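PDB 6JIG: GMP reductase from Trypanosoma brucei brucei, which probably catalyses the irreversible NADPH-dependent deamination of GMP to IMP and carries a pair of nucleotide-binding CBS domains alongside its catalytic barrel. Local coordinates for residues Leu130-Cys135 with Gly143-His148; Cys348-Gly353 with Ala366-Val371; Asp359-Ile364 with Gly449-Gly454. The protein carries 1 engineered substitution. One frame throughout, in Å; residues are numbered along the deposited sequence.

Interaction 1: residues Leu130-Cys135 with Gly143-His148; sequences LLVVNC and GIITRH
L130 and I145 face each other as a hydrogen-bonded antiparallel pair in the beta hairpin of strands 129-133 and 141-146, toward its open end, in the first CBS domain. Both bonds of this pair are nearly straight: L130 N gives to I145 O at 2.9 Å, and I145 N gives back to L130 O. On their face of the sheet, L130 CB touches I145 CG2 at 4.0 Å. I145 CG1, anti to the backbone N (chi1 -167°), leads away from the neighbouring strand.

L131 turns to the other face and pairs, without direct backbone bonds, with I144. The two side chains cross at a slant, L131 CD2 lying 4.0 Å from I144 CG1, so their buried aliphatic surfaces meet. V132 returns to the face of L130 and I145, its CG2 4.2 Å from I145 CG2. Its partner G143 brings only backbone: V132 N reaches G143 O at 2.7 Å from above the carbonyl plane, and the return bond from G143 N to V132 O is longer, 3.2 Å, and more bent. Glycine suits this place through its fully stretched backbone (phi 168°, psi -164°), a shape it adopts more readily than other residues.

The hairpin borders the CBS nucleotide site: L130 lies near nucleotide-binding R103, and the L131 side chain about 6 Å from bound guanosine monophosphate. Strand 129-133 lies between strand 104-105, which it meets in parallel, and its hairpin partner. V132 and I145 pack on V159 of helix 159-162, whereas L131 on the opposite face rests on L203 and L206 of strand 203-208.

Interaction 2: residues Cys348-Gly353 with Ala366-Val371; sequences CIADGG and AGADTV. With 5GP (guanosine-5'-monophosphate), chain B.
I349 and A350 pair with T370 and V371 as parallel neighbours, the closing strands of a beta-alpha-beta unit in the TIM barrel. A350 N gives to T370 O at 2.9 Å, and C348 O accepts from both D369 N and T370 N, so one carbonyl grips the start of the incoming strand. D369 answers through its side chain: OD2 takes C348 N at 2.9 Å with its anti lone pair, the carboxylate standing in for a backbone acceptor before the strand pairing begins. CG lies anti to the D369 carbonyl carbon (chi1 -57°), which brings the carboxylate to that N-H.

On the face of A350, its methyl meets A368 CB at 3.7 Å; alanines suit this close packing under helix 357-365, where A363 also touches A350. On the I349 face, I349 CG1 lies close against T370 OG1.

Farther out, G367 ends the helix in a Schellman motif, its positive phi turning the chain toward the strand, while Q467 binds D369 OD1. At the other end the strand delivers D351 to the guanosine monophosphate. The ribose hydroxyls bond to its carboxylate, O3' giving to OD1 and O2' to OD2, though the modelled lengths are doubtful. D351 OD2 also takes a salt bridge from K309 NZ and a hydrogen bond from N290 ND2. G352 and G353 both have positive phi, and G353 N donates to phosphate O1P at 3.0 Å.

Interaction 3: residues Asp359-Ile364 with Gly449-Gly454; sequences DISKAI and GGLRSG
G450 and S361 begin the contact, where two helices of the catalytic domain pack with their axes 8.5 Å apart at closest and crossing at -54°. The G450 carbonyl oxygen lies 3.8 Å from S361 OG, a van der Waals approach.

L451 supplies most of what helix 440-457 brings to the contact. Its CG is anti to the backbone N (chi1 170°), which sends CD1 across to helix 357-365. There CD1 lies 3.7 Å from S361 CA, with I360 CG2 and I364 CG1 (4.1 Å) one turn apart around it. The I364 and L451 side chains cross at about a right angle, the L451 CD1 methyl resting on the I364 CG1 methylene. A leucine fits here because its forked end can reach between residues on one helical face, and the two isoleucines offer it broad aliphatic flanks. The L451 backbone is also close: its CA is 3.5 Å from S361 OG.

One turn on, G454 lets the helices approach. Its CA lies 3.7 Å from S361 OG, and a side chain there would point straight at that hydroxyl. On the other helix, the small serine lets its OG lie against the CA atoms of both L451 and G454.

I360 rests in turn on V371 of the barrel, and I364 on I463 and M466 of helix 463-469. A neighbouring subunit also comes near: S453 OG is hydrogen-bonded to E428 OE2 of that chain.

No hydrogen bond joins the two segments. S361 OG has instead weak bonds outside them, to S357 O in its own helix and to A324 O of the neighbouring subunit, two carbonyl oxygens that compete for one proton, so the helix pair rests on close packing.

How the interactions relate
From the N terminus, interaction 1 comes first and closes a short hairpin loop within the CBS domain before either of the others opens. Its centre is about 47 Å from that of interaction 2 and 49 Å from that of interaction 3, on the opposite side of the chain's centre. Interactions 2 and 3 belong to the catalytic barrel and cross along the chain: helix 357-365, the connection that interaction 2 closes, supplies the first segment of interaction 3, which then reaches forward to helix 440-457. The two touch where A363 packs on V371, and A368 N probably bonds to A363 O. Together they tie adjacent barrel strands to two layers of helices.

Interaction 1: residues Leu130-Cys135 with Gly143-His148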
loop_
_atom_site.group_PDB
_atom_site.type_symbol
_atom_site.label_atom_id
_atom_site.label_comp_id
_atom_site.label_asym_id
_atom_site.label_seq_id
_atom_site.Cartn_x
_atom_site.Cartn_y
_atom_site.Cartn_z
ATOM N N LEU A 130 -58.671 -8.808 -7.951
ATOM C CA LEU A 130 -59.228 -10.123 -7.689
ATOM C C LEU A 130 -60.643 -10.141 -8.240
ATOM O O LEU A 130 -61.406 -9.192 -8.034
ATOM C CB LEU A 130 -59.257 -10.449 -6.185
ATOM C CG LEU A 130 -57.983 -10.280 -5.355
ATOM C CD1 LEU A 130 -58.301 -10.447 -3.865
ATOM C CD2 LEU A 130 -56.909 -11.276 -5.793
ATOM N N LEU A 131 -60.993 -11.206 -8.955
ATOM C CA LEU A 131 -62.356 -11.360 -9.446
ATOM C C LEU A 131 -63.201 -11.988 -8.347
ATOM O O LEU A 131 -62.794 -12.974 -7.727
ATOM C CB LEU A 131 -62.379 -12.195 -10.727
ATOM C CG LEU A 131 -61.554 -11.402 -11.751
ATOM C CD1 LEU A 131 -60.726 -12.282 -12.677
ATOM C CD2 LEU A 131 -62.414 -10.403 -12.526
ATOM N N VAL A 132 -64.356 -11.391 -8.082
ATOM C CA VAL A 132 -65.258 -11.883 -7.048
ATOM C C VAL A 132 -66.176 -12.920 -7.679
ATOM O O VAL A 132 -66.858 -12.634 -8.668
ATOM C CB VAL A 132 -66.064 -10.736 -6.419
ATOM C CG1 VAL A 132 -66.905 -11.254 -5.261
ATOM C CG2 VAL A 132 -65.123 -9.641 -5.952
ATOM N N VAL A 133 -66.176 -14.130 -7.123
ATOM C CA VAL A 133 -66.950 -15.240 -7.657
ATOM C C VAL A 133 -67.742 -15.878 -6.523
ATOM O O VAL A 133 -67.429 -15.712 -5.341
ATOM C CB VAL A 133 -66.067 -16.300 -8.357
ATOM C CG1 VAL A 133 -65.255 -15.669 -9.509
ATOM C CG2 VAL A 133 -65.158 -16.986 -7.352
ATOM N N ASN A 134 -68.776 -16.634 -6.900
ATOM C CA ASN A 134 -69.689 -17.171 -5.892
ATOM C C ASN A 134 -69.024 -18.255 -5.051
ATOM O O ASN A 134 -69.183 -18.278 -3.824
ATOM C CB ASN A 134 -70.972 -17.677 -6.560
ATOM C CG ASN A 134 -70.758 -18.926 -7.385
ATOM O OD1 ASN A 134 -69.660 -19.181 -7.884
ATOM N ND2 ASN A 134 -71.815 -19.711 -7.543
ATOM N N CYS A 135 -68.253 -19.143 -5.678
ATOM C CA CYS A 135 -67.570 -20.205 -4.951
ATOM C C CYS A 135 -66.406 -20.699 -5.794
ATOM O O CYS A 135 -66.360 -20.481 -7.009
ATOM C CB CYS A 135 -68.510 -21.366 -4.609
ATOM S SG CYS A 135 -69.004 -22.350 -6.033
ATOM N N GLY A 143 -68.271 -9.929 -9.616
ATOM C CA GLY A 143 -67.751 -8.581 -9.670
ATOM C C GLY A 143 -66.239 -8.598 -9.586
ATOM O O GLY A 143 -65.602 -9.638 -9.755
ATOM N N ILE A 144 -65.680 -7.431 -9.298
ATOM C CA ILE A 144 -64.235 -7.256 -9.313
ATOM C C ILE A 144 -63.842 -6.294 -8.202
ATOM O O ILE A 144 -64.560 -5.328 -7.914
ATOM C CB ILE A 144 -63.758 -6.761 -10.697
ATOM C CG1 ILE A 144 -62.230 -6.820 -10.805
ATOM C CG2 ILE A 144 -64.284 -5.363 -10.992
ATOM C CD1 ILE A 144 -61.717 -6.448 -12.170
ATOM N N ILE A 145 -62.703 -6.561 -7.569
ATOM C CA ILE A 145 -62.186 -5.699 -6.515
ATOM C C ILE A 145 -60.701 -5.448 -6.758
ATOM O O ILE A 145 -59.945 -6.370 -7.088
ATOM C CB ILE A 145 -62.452 -6.304 -5.116
ATOM C CG1 ILE A 145 -62.199 -5.273 -4.012
ATOM C CG2 ILE A 145 -61.664 -7.583 -4.908
ATOM C CD1 ILE A 145 -62.978 -5.556 -2.745
ATOM N N THR A 146 -60.294 -4.192 -6.604
ATOM C CA THR A 146 -58.952 -3.713 -6.907
ATOM C C THR A 146 -58.320 -3.100 -5.666
ATOM O O THR A 146 -58.995 -2.838 -4.665
ATOM C CB THR A 146 -58.995 -2.671 -8.029
ATOM O OG1 THR A 146 -59.638 -1.489 -7.534
ATOM C CG2 THR A 146 -59.788 -3.204 -9.214
ATOM N N ARG A 147 -57.002 -2.871 -5.737
ATOM C CA ARG A 147 -56.315 -2.185 -4.643
ATOM C C ARG A 147 -56.937 -0.821 -4.389
ATOM O O ARG A 147 -57.057 -0.387 -3.236
ATOM C CB ARG A 147 -54.821 -2.024 -4.949
ATOM C CG ARG A 147 -53.974 -3.238 -4.641
ATOM C CD ARG A 147 -52.484 -2.945 -4.807
ATOM N NE ARG A 147 -51.663 -4.066 -4.346
ATOM C CZ ARG A 147 -51.398 -5.142 -5.082
ATOM N NH1 ARG A 147 -51.895 -5.229 -6.310
ATOM N NH2 ARG A 147 -50.643 -6.125 -4.600
ATOM N N HIS A 148 -57.343 -0.138 -5.459
ATOM C CA HIS A 148 -57.954 1.180 -5.330
ATOM C C HIS A 148 -59.228 1.124 -4.495
ATOM O O HIS A 148 -59.463 2.001 -3.655
ATOM C CB HIS A 148 -58.233 1.750 -6.721
ATOM C CG HIS A 148 -59.011 3.029 -6.716
ATOM N ND1 HIS A 148 -60.387 3.066 -6.825
ATOM C CD2 HIS A 148 -58.606 4.319 -6.640
ATOM C CE1 HIS A 148 -60.795 4.324 -6.802
ATOM N NE2 HIS A 148 -59.734 5.104 -6.696
#

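Interaction 2: residues Cys348-Gly353 with Ala366-Val371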
loop_
_atom_site.group_PDB
_atom_site.type_symbol
_atom_site.label_atom_id
_atom_site.label_comp_id
_atom_site.label_asym_id
_atom_site.label_seq_id
_atom_site.Cartn_x
_atom_site.Cartn_y
_atom_site.Cartn_z
ATOM N N CYS A 348 -24.937 -21.150 -31.202
ATOM C CA CYS A 348 -23.973 -21.337 -30.119
ATOM C C CYS A 348 -24.011 -20.165 -29.151
ATOM O O CYS A 348 -24.068 -19.004 -29.568
ATOM C CB CYS A 348 -22.553 -21.505 -30.670
ATOM S SG CYS A 348 -22.269 -22.996 -31.638
ATOM N N ILE A 349 -23.980 -20.487 -27.860
ATOM C CA ILE A 349 -23.898 -19.514 -26.771
ATOM C C ILE A 349 -22.437 -19.430 -26.327
ATOM O O ILE A 349 -21.885 -20.428 -25.863
ATOM C CB ILE A 349 -24.779 -19.936 -25.578
ATOM C CG1 ILE A 349 -26.226 -20.214 -26.020
ATOM C CG2 ILE A 349 -24.728 -18.862 -24.450
ATOM C CD1 ILE A 349 -26.998 -21.065 -25.026
ATOM N N ALA A 350 -21.813 -18.256 -26.427
ATOM C CA ALA A 350 -20.458 -18.065 -25.881
ATOM C C ALA A 350 -20.559 -17.772 -24.386
ATOM O O ALA A 350 -20.967 -16.677 -23.993
ATOM C CB ALA A 350 -19.737 -16.938 -26.614
ATOM N N ASP A 351 -20.170 -18.741 -23.545
ATOM C CA ASP A 351 -20.455 -18.711 -22.106
ATOM C C ASP A 351 -19.174 -18.507 -21.301
ATOM O O ASP A 351 -18.367 -19.434 -21.171
ATOM C CB ASP A 351 -21.147 -20.013 -21.685
ATOM C CG ASP A 351 -21.427 -20.082 -20.191
ATOM O OD1 ASP A 351 -21.480 -19.018 -19.537
ATOM O OD2 ASP A 351 -21.624 -21.207 -19.683
ATOM N N GLY A 352 -19.015 -17.324 -20.725
ATOM C CA GLY A 352 -17.966 -17.140 -19.738
ATOM C C GLY A 352 -16.831 -16.251 -20.236
ATOM O O GLY A 352 -16.479 -16.241 -21.423
ATOM N N GLY A 353 -16.228 -15.516 -19.302
ATOM C CA GLY A 353 -15.032 -14.762 -19.617
ATOM C C GLY A 353 -15.280 -13.409 -20.236
ATOM O O GLY A 353 -14.316 -12.724 -20.602
ATOM N N ALA A 366 -16.739 -13.710 -33.612
ATOM C CA ALA A 366 -16.123 -15.023 -33.746
ATOM C C ALA A 366 -17.138 -16.125 -34.074
ATOM O O ALA A 366 -16.755 -17.297 -34.159
ATOM C CB ALA A 366 -15.366 -15.383 -32.460
ATOM N N GLY A 367 -18.411 -15.791 -34.258
ATOM C CA GLY A 367 -19.407 -16.766 -34.682
ATOM C C GLY A 367 -20.502 -17.064 -33.681
ATOM O O GLY A 367 -21.445 -17.781 -34.039
ATOM N N ALA A 368 -20.423 -16.585 -32.435
ATOM C CA ALA A 368 -21.478 -16.910 -31.472
ATOM C C ALA A 368 -22.789 -16.234 -31.846
ATOM O O ALA A 368 -22.802 -15.109 -32.341
ATOM C CB ALA A 368 -21.096 -16.477 -30.058
ATOM N N ASP A 369 -23.910 -16.921 -31.570
ATOM C CA ASP A 369 -25.218 -16.294 -31.751
ATOM C C ASP A 369 -25.690 -15.533 -30.526
ATOM O O ASP A 369 -26.409 -14.530 -30.668
ATOM C CB ASP A 369 -26.264 -17.352 -32.145
ATOM C CG ASP A 369 -25.856 -18.084 -33.394
ATOM O OD1 ASP A 369 -25.943 -17.475 -34.471
ATOM O OD2 ASP A 369 -25.328 -19.211 -33.286
ATOM N N THR A 370 -25.312 -15.984 -29.335
ATOM C CA THR A 370 -25.617 -15.288 -28.095
ATOM C C THR A 370 -24.396 -15.351 -27.186
ATOM O O THR A 370 -23.463 -16.129 -27.410
ATOM C CB THR A 370 -26.803 -15.910 -27.338
ATOM O OG1 THR A 370 -26.528 -17.294 -27.088
ATOM C CG2 THR A 370 -28.126 -15.764 -28.121
ATOM N N VAL A 371 -24.434 -14.543 -26.131
ATOM C CA VAL A 371 -23.457 -14.623 -25.044
ATOM C C VAL A 371 -24.204 -14.900 -23.747
ATOM O O VAL A 371 -25.353 -14.481 -23.570
ATOM C CB VAL A 371 -22.621 -13.329 -24.910
ATOM C CG1 VAL A 371 -21.772 -13.089 -26.171
ATOM C CG2 VAL A 371 -23.522 -12.132 -24.645
HETATM P P 5GP B . -18.715 -15.064 -16.153
HETATM O O1P 5GP B . -17.249 -14.878 -16.505
HETATM O O2P 5GP B . -19.020 -14.830 -14.687
HETATM O O3P 5GP B . -19.673 -14.386 -17.100
HETATM O "O5'" 5GP B . -18.923 -16.617 -16.459
HETATM C "C5'" 5GP B . -20.067 -17.341 -16.033
HETATM C "C4'" 5GP B . -19.983 -18.787 -16.479
HETATM O "O4'" 5GP B . -18.988 -19.480 -15.691
HETATM C "C3'" 5GP B . -21.235 -19.630 -16.277
HETATM O "O3'" 5GP B . -22.235 -19.398 -17.262
HETATM C "C2'" 5GP B . -20.681 -21.066 -16.259
HETATM O "O2'" 5GP B . -20.496 -21.585 -17.569
HETATM C "C1'" 5GP B . -19.285 -20.864 -15.664
HETATM N N9 5GP B . -19.193 -21.321 -14.273
HETATM C C8 5GP B . -19.969 -20.960 -13.240
HETATM N N7 5GP B . -19.514 -21.601 -12.132
HETATM C C5 5GP B . -18.438 -22.339 -12.498
HETATM C C6 5GP B . -17.566 -23.179 -11.819
HETATM O O6 5GP B . -17.712 -23.351 -10.591
HETATM N N1 5GP B . -16.578 -23.790 -12.494
HETATM C C2 5GP B . -16.412 -23.605 -13.811
HETATM N N2 5GP B . -15.405 -24.230 -14.462
HETATM N N3 5GP B . -17.235 -22.782 -14.503
HETATM C C4 5GP B . -18.243 -22.154 -13.853
#

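Interaction 3: residues Asp359-Ile364 with Gly449-Gly454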
loop_
_atom_site.group_PDB
_atom_site.type_symbol
_atom_site.label_atom_id
_atom_site.label_comp_id
_atom_site.label_asym_id
_atom_site.label_seq_id
_atom_site.Cartn_x
_atom_site.Cartn_y
_atom_site.Cartn_z
ATOM N N ASP A 359 -16.084 -7.227 -25.485
ATOM C CA ASP A 359 -15.932 -8.680 -25.561
ATOM C C ASP A 359 -17.143 -9.339 -26.214
ATOM O O ASP A 359 -17.011 -10.346 -26.928
ATOM C CB ASP A 359 -15.732 -9.260 -24.163
ATOM C CG ASP A 359 -14.482 -8.752 -23.486
ATOM O OD1 ASP A 359 -13.571 -8.283 -24.198
ATOM O OD2 ASP A 359 -14.417 -8.833 -22.235
ATOM N N ILE A 360 -18.327 -8.795 -25.972
ATOM C CA ILE A 360 -19.528 -9.315 -26.622
ATOM C C ILE A 360 -19.429 -9.160 -28.135
ATOM O O ILE A 360 -19.746 -10.090 -28.891
ATOM C CB ILE A 360 -20.777 -8.617 -26.051
ATOM C CG1 ILE A 360 -20.920 -8.950 -24.562
ATOM C CG2 ILE A 360 -22.029 -9.035 -26.845
ATOM C CD1 ILE A 360 -22.099 -8.240 -23.874
ATOM N N SER A 361 -18.988 -7.983 -28.609
ATOM C CA SER A 361 -18.772 -7.817 -30.046
ATOM C C SER A 361 -17.800 -8.860 -30.582
ATOM O O SER A 361 -18.002 -9.407 -31.672
ATOM C CB SER A 361 -18.250 -6.413 -30.369
ATOM O OG SER A 361 -19.067 -5.378 -29.827
ATOM N N LYS A 362 -16.719 -9.131 -29.847
ATOM C CA LYS A 362 -15.762 -10.120 -30.326
ATOM C C LYS A 362 -16.381 -11.511 -30.370
ATOM O O LYS A 362 -16.143 -12.272 -31.314
ATOM C CB LYS A 362 -14.513 -10.124 -29.433
ATOM C CG LYS A 362 -13.779 -8.780 -29.417
ATOM C CD LYS A 362 -12.584 -8.787 -28.415
ATOM C CE LYS A 362 -12.087 -7.368 -28.155
ATOM N NZ LYS A 362 -10.875 -7.381 -27.248
ATOM N N ALA A 363 -17.147 -11.871 -29.341
ATOM C CA ALA A 363 -17.755 -13.199 -29.312
ATOM C C ALA A 363 -18.697 -13.399 -30.499
ATOM O O ALA A 363 -18.647 -14.430 -31.180
ATOM C CB ALA A 363 -18.493 -13.397 -27.988
ATOM N N ILE A 364 -19.555 -12.412 -30.767
ATOM C CA ILE A 364 -20.451 -12.484 -31.926
ATOM C C ILE A 364 -19.645 -12.501 -33.221
ATOM O O ILE A 364 -19.924 -13.285 -34.135
ATOM C CB ILE A 364 -21.452 -11.307 -31.917
ATOM C CG1 ILE A 364 -22.247 -11.255 -30.613
ATOM C CG2 ILE A 364 -22.385 -11.402 -33.115
ATOM C CD1 ILE A 364 -23.056 -12.518 -30.326
ATOM N N GLY A 449 -25.873 -1.504 -26.645
ATOM C CA GLY A 449 -25.350 -0.331 -27.330
ATOM C C GLY A 449 -23.887 -0.475 -27.708
ATOM O O GLY A 449 -23.474 -0.065 -28.796
ATOM N N GLY A 450 -23.081 -1.050 -26.812
ATOM C CA GLY A 450 -21.693 -1.321 -27.154
ATOM C C GLY A 450 -21.572 -2.314 -28.293
ATOM O O GLY A 450 -20.814 -2.099 -29.240
ATOM N N LEU A 451 -22.333 -3.414 -28.224
ATOM C CA LEU A 451 -22.365 -4.358 -29.341
ATOM C C LEU A 451 -22.724 -3.666 -30.653
ATOM O O LEU A 451 -22.119 -3.933 -31.694
ATOM C CB LEU A 451 -23.357 -5.492 -29.062
ATOM C CG LEU A 451 -23.649 -6.396 -30.261
ATOM C CD1 LEU A 451 -22.394 -7.138 -30.726
ATOM C CD2 LEU A 451 -24.730 -7.401 -29.918
ATOM N N ARG A 452 -23.751 -2.812 -30.638
ATOM C CA ARG A 452 -24.120 -2.117 -31.867
ATOM C C ARG A 452 -22.968 -1.273 -32.395
ATOM O O ARG A 452 -22.783 -1.153 -33.612
ATOM C CB ARG A 452 -25.351 -1.236 -31.640
ATOM C CG ARG A 452 -26.640 -2.016 -31.537
ATOM C CD ARG A 452 -27.793 -1.077 -31.200
ATOM N NE ARG A 452 -29.014 -1.840 -31.013
ATOM C CZ ARG A 452 -29.998 -1.895 -31.900
ATOM N NH1 ARG A 452 -29.909 -1.200 -33.029
ATOM N NH2 ARG A 452 -31.077 -2.632 -31.655
ATOM N N SER A 453 -22.182 -0.677 -31.496
ATOM C CA SER A 453 -21.004 0.063 -31.930
ATOM C C SER A 453 -20.000 -0.862 -32.614
ATOM O O SER A 453 -19.467 -0.538 -33.678
ATOM C CB SER A 453 -20.370 0.784 -30.744
ATOM O OG SER A 453 -19.258 1.554 -31.176
ATOM N N GLY A 454 -19.730 -2.029 -32.020
ATOM C CA GLY A 454 -18.834 -2.974 -32.670
ATOM C C GLY A 454 -19.356 -3.446 -34.014
ATOM O O GLY A 454 -18.593 -3.614 -34.964
#